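Local coordinates for protein alpha-glucosidase (Pseudoalteromonas sp. K8, PDB 5HQA) that hydrolyses alpha-glucosidic bonds as a glycoside hydrolase of family 97 that binds calcium and is activated by chloride, at residues W280-A288 with V310-W321. Sequence-based numbering, arbitrary orientation.
Sequences WGSGDKHGA and VEGWNTGWDGDW. With AC1 (4,6-dideoxy-4-{[(1S,4R,5S,6S)-4,5,6-trihydroxy-3-(hydroxymethyl)cyclohex-2-en-1-yl]amino}-alpha-D-glucopyranose), chain B; FMT (formic acid), chain J.
Val310 CG1 presses on Ala288 CB at 3.4 Å. Glu311 follows with an extended chain lying beside the Trp280 indole. Its OE1 accepts Trp280 NE1 at 2.9 Å on the anti lone pair, in the indole plane and nearly straight (167°). The same OE1 also takes the O4 hydroxyl of the acarbose unit AC1 at 2.6 Å; OE2 forms a salt bridge with Lys386. The carbonyl O of Gly312 receives His286 NE2 at 2.8 Å in the imidazole plane, while Asp336 holds ND1. Both segments belong to loops beyond the neighbouring parallel strands 264-269 and 307-310 of the TIM-barrel catalytic domain, the first after helix 271-274, and Trp280, Glu311, Trp317 and Trp321 line its glycan pocket. The Trp317 six-membered ring makes an offset stack on the Trp280 five-membered ring, centroids 4.3 Å apart and planes at 11°. Replacing Trp280 with an alanine would probably leave Glu311 OE1 without its N-H donor and uncover a face of Trp317. Asp318 grips Ser282 twice: OD1 meets the backbone N from above the carboxylate plane, and OD2 takes OG at 2.8 Å. Trp321, with CG between backbone N and carbonyl carbon (chi1 63°), brings NE1 over the same Trp280 face, 3.6 Å from CE3.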
loop_
_atom_site.group_PDB
_atom_site.type_symbol
_atom_site.label_atom_id
_atom_site.label_comp_id
_atom_site.label_asym_id
_atom_site.label_seq_id
_atom_site.Cartn_x
_atom_site.Cartn_y
_atom_site.Cartn_z
ATOM N N TRP A 280 -12.292 -23.473 2.698
ATOM C CA TRP A 280 -11.701 -23.047 3.962
ATOM C C TRP A 280 -12.200 -23.915 5.106
ATOM O O TRP A 280 -11.432 -24.269 6.009
ATOM C CB TRP A 280 -12.039 -21.585 4.246
ATOM C CG TRP A 280 -11.229 -20.541 3.506
ATOM C CD1 TRP A 280 -10.019 -20.027 3.876
ATOM C CD2 TRP A 280 -11.609 -19.850 2.310
ATOM N NE1 TRP A 280 -9.611 -19.069 2.971
ATOM C CE2 TRP A 280 -10.569 -18.942 2.001
ATOM C CE3 TRP A 280 -12.723 -19.917 1.462
ATOM C CZ2 TRP A 280 -10.610 -18.101 0.881
ATOM C CZ3 TRP A 280 -12.766 -19.080 0.348
ATOM C CH2 TRP A 280 -11.712 -18.189 0.066
ATOM N N GLY A 281 -13.493 -24.254 5.089
ATOM C CA GLY A 281 -14.069 -25.072 6.132
ATOM C C GLY A 281 -13.754 -26.537 5.942
ATOM O O GLY A 281 -13.224 -26.962 4.919
ATOM N N SER A 282 -14.099 -27.326 6.956
ATOM C CA SER A 282 -13.728 -28.731 6.966
ATOM C C SER A 282 -14.525 -29.511 5.922
ATOM O O SER A 282 -15.560 -29.060 5.425
ATOM C CB SER A 282 -13.956 -29.326 8.353
ATOM O OG SER A 282 -15.331 -29.285 8.678
ATOM N N GLY A 283 -14.028 -30.694 5.587
ATOM C CA GLY A 283 -14.722 -31.558 4.660
ATOM C C GLY A 283 -13.768 -32.160 3.657
ATOM O O GLY A 283 -12.552 -32.014 3.762
ATOM N N ASP A 284 -14.349 -32.831 2.657
ATOM C CA ASP A 284 -13.572 -33.584 1.676
ATOM C C ASP A 284 -12.650 -32.706 0.841
ATOM O O ASP A 284 -11.687 -33.218 0.258
ATOM C CB ASP A 284 -14.511 -34.354 0.742
ATOM C CG ASP A 284 -15.316 -35.411 1.470
ATOM O OD1 ASP A 284 -14.868 -35.864 2.546
ATOM O OD2 ASP A 284 -16.394 -35.794 0.960
ATOM N N LYS A 285 -12.920 -31.405 0.749
ATOM C CA LYS A 285 -12.104 -30.508 -0.057
ATOM C C LYS A 285 -11.331 -29.507 0.794
ATOM O O LYS A 285 -10.831 -28.512 0.262
ATOM C CB LYS A 285 -12.981 -29.773 -1.070
ATOM C CG LYS A 285 -13.611 -30.673 -2.135
ATOM C CD LYS A 285 -14.640 -29.902 -2.965
ATOM C CE LYS A 285 -14.083 -28.572 -3.483
ATOM N NZ LYS A 285 -15.133 -27.689 -4.089
ATOM N N HIS A 286 -11.227 -29.749 2.102
ATOM C CA HIS A 286 -10.561 -28.807 2.996
ATOM C C HIS A 286 -9.126 -28.553 2.542
ATOM O O HIS A 286 -8.356 -29.491 2.323
ATOM C CB HIS A 286 -10.577 -29.351 4.424
ATOM C CG HIS A 286 -10.124 -28.357 5.449
ATOM N ND1 HIS A 286 -9.506 -28.728 6.625
ATOM C CD2 HIS A 286 -10.206 -27.006 5.475
ATOM C CE1 HIS A 286 -9.228 -27.645 7.330
ATOM N NE2 HIS A 286 -9.643 -26.587 6.656
ATOM N N GLY A 287 -8.766 -27.278 2.387
ATOM C CA GLY A 287 -7.416 -26.967 1.936
ATOM C C GLY A 287 -6.364 -27.220 3.005
ATOM O O GLY A 287 -5.321 -27.826 2.740
ATOM N N ALA A 288 -6.634 -26.775 4.237
ATOM C CA ALA A 288 -5.630 -26.716 5.304
ATOM C C ALA A 288 -5.541 -28.059 6.027
ATOM O O ALA A 288 -6.037 -28.237 7.139
ATOM C CB ALA A 288 -5.969 -25.593 6.278
ATOM N N VAL A 310 -1.187 -20.725 4.959
ATOM C CA VAL A 310 -2.283 -21.690 4.988
ATOM C C VAL A 310 -3.494 -21.027 5.626
ATOM O O VAL A 310 -3.444 -20.641 6.801
ATOM C CB VAL A 310 -1.920 -22.974 5.752
ATOM C CG1 VAL A 310 -3.084 -23.927 5.707
ATOM C CG2 VAL A 310 -0.687 -23.632 5.161
ATOM N N GLU A 311 -4.576 -20.895 4.855
ATOM C CA GLU A 311 -5.835 -20.351 5.353
ATOM C C GLU A 311 -6.832 -21.476 5.594
ATOM O O GLU A 311 -6.862 -22.473 4.867
ATOM C CB GLU A 311 -6.433 -19.332 4.377
ATOM C CG GLU A 311 -5.510 -18.169 4.109
ATOM C CD GLU A 311 -6.177 -17.048 3.342
ATOM O OE1 GLU A 311 -7.335 -17.218 2.905
ATOM O OE2 GLU A 311 -5.527 -15.993 3.166
ATOM N N GLY A 312 -7.655 -21.303 6.623
ATOM C CA GLY A 312 -8.612 -22.324 6.991
ATOM C C GLY A 312 -8.082 -23.351 7.960
ATOM O O GLY A 312 -8.660 -24.438 8.067
ATOM N N TRP A 313 -6.992 -23.043 8.665
ATOM C CA TRP A 313 -6.380 -24.003 9.575
ATOM C C TRP A 313 -7.093 -24.064 10.920
ATOM O O TRP A 313 -7.010 -25.087 11.606
ATOM C CB TRP A 313 -4.903 -23.645 9.793
ATOM C CG TRP A 313 -4.742 -22.337 10.527
ATOM C CD1 TRP A 313 -4.675 -21.084 9.975
ATOM C CD2 TRP A 313 -4.668 -22.155 11.946
ATOM N NE1 TRP A 313 -4.554 -20.139 10.965
ATOM C CE2 TRP A 313 -4.549 -20.769 12.184
ATOM C CE3 TRP A 313 -4.688 -23.032 13.040
ATOM C CZ2 TRP A 313 -4.445 -20.235 13.472
ATOM C CZ3 TRP A 313 -4.585 -22.503 14.322
ATOM C CH2 TRP A 313 -4.465 -21.113 14.524
ATOM N N ASN A 314 -7.787 -23.000 11.305
ATOM C CA ASN A 314 -8.351 -22.841 12.637
ATOM C C ASN A 314 -9.861 -23.026 12.595
ATOM O O ASN A 314 -10.499 -22.741 11.580
ATOM C CB ASN A 314 -8.023 -21.454 13.194
ATOM C CG ASN A 314 -8.460 -20.329 12.259
ATOM O OD1 ASN A 314 -8.268 -20.397 11.040
ATOM N ND2 ASN A 314 -9.047 -19.290 12.830
ATOM N N THR A 315 -10.439 -23.488 13.703
ATOM C CA THR A 315 -11.877 -23.725 13.714
ATOM C C THR A 315 -12.653 -22.412 13.596
ATOM O O THR A 315 -12.228 -21.352 14.078
ATOM C CB THR A 315 -12.297 -24.483 14.975
ATOM O OG1 THR A 315 -12.055 -23.677 16.133
ATOM C CG2 THR A 315 -11.520 -25.783 15.091
ATOM N N GLY A 316 -13.794 -22.489 12.909
ATOM C CA GLY A 316 -14.655 -21.338 12.744
ATOM C C GLY A 316 -15.031 -21.040 11.306
ATOM O O GLY A 316 -15.877 -20.176 11.054
ATOM N N TRP A 317 -14.417 -21.736 10.349
ATOM C CA TRP A 317 -14.697 -21.476 8.943
ATOM C C TRP A 317 -15.906 -22.236 8.418
ATOM O O TRP A 317 -16.380 -21.919 7.322
ATOM C CB TRP A 317 -13.486 -21.826 8.067
ATOM C CG TRP A 317 -12.285 -20.940 8.285
ATOM C CD1 TRP A 317 -11.312 -21.103 9.227
ATOM C CD2 TRP A 317 -11.931 -19.764 7.543
ATOM N NE1 TRP A 317 -10.375 -20.105 9.122
ATOM C CE2 TRP A 317 -10.727 -19.271 8.093
ATOM C CE3 TRP A 317 -12.510 -19.083 6.465
ATOM C CZ2 TRP A 317 -10.091 -18.123 7.605
ATOM C CZ3 TRP A 317 -11.874 -17.934 5.977
ATOM C CH2 TRP A 317 -10.679 -17.468 6.553
ATOM N N ASP A 318 -16.409 -23.230 9.145
ATOM C CA ASP A 318 -17.488 -24.045 8.601
ATOM C C ASP A 318 -18.749 -23.219 8.396
ATOM O O ASP A 318 -19.103 -22.374 9.224
ATOM C CB ASP A 318 -17.791 -25.220 9.522
ATOM C CG ASP A 318 -16.719 -26.278 9.478
ATOM O OD1 ASP A 318 -15.583 -25.966 9.074
ATOM O OD2 ASP A 318 -17.012 -27.423 9.858
ATOM N N GLY A 319 -19.438 -23.489 7.288
ATOM C CA GLY A 319 -20.680 -22.818 6.974
ATOM C C GLY A 319 -20.450 -21.669 6.024
ATOM O O GLY A 319 -19.948 -21.863 4.911
ATOM N N ASP A 320 -20.789 -20.460 6.457
ATOM C CA ASP A 320 -20.549 -19.250 5.679
ATOM C C ASP A 320 -19.598 -18.386 6.506
ATOM O O ASP A 320 -20.036 -17.659 7.403
ATOM C CB ASP A 320 -21.860 -18.534 5.371
ATOM C CG ASP A 320 -21.709 -17.481 4.286
ATOM O OD1 ASP A 320 -20.562 -17.045 4.028
ATOM O OD2 ASP A 320 -22.741 -17.085 3.696
ATOM N N TRP A 321 -18.295 -18.472 6.216
ATOM C CA TRP A 321 -17.309 -17.871 7.111
ATOM C C TRP A 321 -17.437 -16.352 7.182
ATOM O O TRP A 321 -17.007 -15.762 8.178
ATOM C CB TRP A 321 -15.886 -18.272 6.694
ATOM C CG TRP A 321 -15.475 -17.789 5.331
ATOM C CD1 TRP A 321 -15.545 -18.492 4.160
ATOM C CD2 TRP A 321 -14.928 -16.506 4.995
ATOM N NE1 TRP A 321 -15.074 -17.727 3.121
ATOM C CE2 TRP A 321 -14.689 -16.504 3.606
ATOM C CE3 TRP A 321 -14.608 -15.361 5.735
ATOM C CZ2 TRP A 321 -14.156 -15.401 2.940
ATOM C CZ3 TRP A 321 -14.076 -14.267 5.070
ATOM C CH2 TRP A 321 -13.857 -14.293 3.688
HETATM C C1 AC1 B . -14.981 -10.377 0.234
HETATM O O2 AC1 B . -14.470 -8.047 0.021
HETATM C C2 AC1 B . -13.998 -9.275 0.600
HETATM C C4A AC1 B . -8.326 -14.140 1.923
HETATM C C3 AC1 B . -12.601 -9.601 0.141
HETATM O O3 AC1 B . -11.711 -8.510 0.436
HETATM C C4 AC1 B . -12.141 -10.885 0.779
HETATM N N4A AC1 B . -10.675 -11.139 0.617
HETATM C C5 AC1 B . -12.991 -11.901 0.032
HETATM O O5 AC1 B . -14.400 -11.738 0.483
HETATM C C6 AC1 B . -12.588 -13.329 0.230
HETATM C C1B AC1 B . -9.953 -11.515 1.886
HETATM C C2B AC1 B . -8.321 -11.684 1.584
HETATM O O2B AC1 B . -7.891 -10.518 0.881
HETATM C C3B AC1 B . -8.046 -12.888 0.912
HETATM O O3B AC1 B . -6.670 -12.990 0.467
HETATM O O4 AC1 B . -8.184 -15.365 1.232
HETATM C C5B AC1 B . -9.630 -14.086 2.542
HETATM C C7B AC1 B . -10.453 -12.683 2.531
HETATM C C6B AC1 B . -9.915 -15.098 3.664
HETATM O O6B AC1 B . -9.203 -14.693 4.792
HETATM C C FMT J . -15.286 -22.567 3.002
HETATM O O1 FMT J . -14.968 -22.720 1.822
HETATM O O2 FMT J . -15.816 -23.426 3.714
HETATM O O HOH W 1 -8.424 -24.554 4.039
#